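Side-chain contact in Lpg2148(MvcA) (Legionella pneumophila subsp. pneumophila str. Philadelphia 1, PDB 6K11), which probably acts as a deamidase-related deubiquitinating effector that regulates the ubiquitin-conjugating enzyme UBE2N of the host cell: residues A[344-347]-A[348-352]. Numbering follows the deposited sequence.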
# COMPACT_ATOMS: atom_id res chain seq x y z
N GLN A 344 -20.26 -9.13 14.81
CA GLN A 344 -20.65 -10.06 15.87
C GLN A 344 -20.15 -11.47 15.60
O GLN A 344 -19.78 -12.19 16.53
CB GLN A 344 -22.18 -10.06 16.06
CG GLN A 344 -22.63 -10.89 17.27
CD GLN A 344 -21.74 -10.70 18.52
OE1 GLN A 344 -21.43 -9.56 18.93
NE2 GLN A 344 -21.31 -11.81 19.12
N GLU A 345 -20.14 -11.90 14.33
CA GLU A 345 -19.58 -13.22 14.02
C GLU A 345 -18.08 -13.26 14.26
O GLU A 345 -17.55 -14.28 14.69
CB GLU A 345 -19.89 -13.61 12.58
CG GLU A 345 -21.34 -14.06 12.39
CD GLU A 345 -21.78 -14.07 10.94
OE1 GLU A 345 -20.98 -13.69 10.05
OE2 GLU A 345 -22.94 -14.46 10.69
N THR A 346 -17.38 -12.15 14.01
CA THR A 346 -15.96 -12.10 14.37
C THR A 346 -15.79 -12.17 15.88
O THR A 346 -14.89 -12.86 16.37
CB THR A 346 -15.36 -10.83 13.78
OG1 THR A 346 -15.55 -10.87 12.37
CG2 THR A 346 -13.87 -10.74 14.10
N GLN A 347 -16.65 -11.47 16.63
CA GLN A 347 -16.59 -11.51 18.09
C GLN A 347 -16.80 -12.92 18.62
O GLN A 347 -16.15 -13.33 19.59
CB GLN A 347 -17.61 -10.54 18.69
CG GLN A 347 -17.60 -10.48 20.22
CD GLN A 347 -16.35 -9.78 20.77
OE1 GLN A 347 -16.14 -8.59 20.52
NE2 GLN A 347 -15.52 -10.52 21.49
N GLU A 348 -17.72 -13.68 18.01
CA GLU A 348 -17.96 -15.06 18.42
C GLU A 348 -16.73 -15.94 18.15
O GLU A 348 -16.39 -16.82 18.96
CB GLU A 348 -19.20 -15.61 17.69
CG GLU A 348 -20.50 -14.86 18.05
CD GLU A 348 -21.73 -15.29 17.23
OE1 GLU A 348 -21.75 -16.43 16.71
OE2 GLU A 348 -22.68 -14.48 17.13
N PHE A 349 -16.06 -15.72 17.02
CA PHE A 349 -14.80 -16.42 16.76
C PHE A 349 -13.76 -16.10 17.82
O PHE A 349 -13.08 -17.00 18.33
CB PHE A 349 -14.30 -16.04 15.36
CG PHE A 349 -12.84 -16.34 15.10
CD1 PHE A 349 -12.42 -17.63 14.80
CD2 PHE A 349 -11.90 -15.31 15.09
CE1 PHE A 349 -11.07 -17.89 14.54
CE2 PHE A 349 -10.56 -15.56 14.82
CZ PHE A 349 -10.15 -16.86 14.55
N ILE A 350 -13.63 -14.82 18.19
CA ILE A 350 -12.69 -14.41 19.23
C ILE A 350 -13.07 -15.02 20.57
O ILE A 350 -12.20 -15.51 21.31
CB ILE A 350 -12.63 -12.87 19.31
CG1 ILE A 350 -11.88 -12.31 18.09
CG2 ILE A 350 -12.00 -12.42 20.64
CD1 ILE A 350 -12.29 -10.86 17.71
N ASP A 351 -14.37 -15.00 20.91
CA ASP A 351 -14.84 -15.49 22.21
C ASP A 351 -14.46 -16.95 22.44
O ASP A 351 -14.33 -17.38 23.59
CB ASP A 351 -16.37 -15.37 22.34
CG ASP A 351 -16.87 -13.94 22.48
OD1 ASP A 351 -16.10 -13.03 22.89
OD2 ASP A 351 -18.07 -13.72 22.16
N THR A 352 -14.31 -17.73 21.37
CA THR A 352 -13.98 -19.14 21.54
C THR A 352 -12.52 -19.37 21.94
O THR A 352 -12.18 -20.48 22.35
CB THR A 352 -14.27 -19.97 20.27
OG1 THR A 352 -13.36 -19.63 19.20
CG2 THR A 352 -15.72 -19.79 19.79
O HOH W 1 -20.35 -12.39 21.76
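Q347 and D351, one turn apart in the last turns of helix 336-351, are joined by a side-chain hydrogen bond; the same pair is also linked through the backbone, D351 N donating to Q347 O at 2.8 Å. From its base outward, Q347 keeps CB beside the peptide nitrogen of E348 merely by covalent geometry, and its real contacts begin at CG, which runs past the carboxylate of D351, 3.8 Å from OD2. With CG anti to the backbone N and the chain bent at chi2, the CD-NE2 bond points along the helix toward D351, and CD lies 3.9 Å from D351 OD1. At the tip, NE2 donates to D351 OD1 at 2.9 Å with an N-H...O angle of 152°. It meets that oxygen from above the carboxylate plane, 41° out of it, while the two planar groups are moderately inclined to each other. The same amide nitrogen is also hydrogen-bonded to Y19 OH, which ties this turn to helix 4-19.

The other carboxylate oxygen, D351 OD2, accepts from a water at 2.7 Å; that water in turn accepts from Q344 NE2, whose OE1 is held by K11. On the buried side, T346 CG2 meets I350 CD1 at 3.9 Å, and both side chains pack on M15. Two neutral amides, one direct and one through water, thus serve the D351 carboxylate near the C-terminal end of the helix, where the helix dipole would probably disfavour its negative charge.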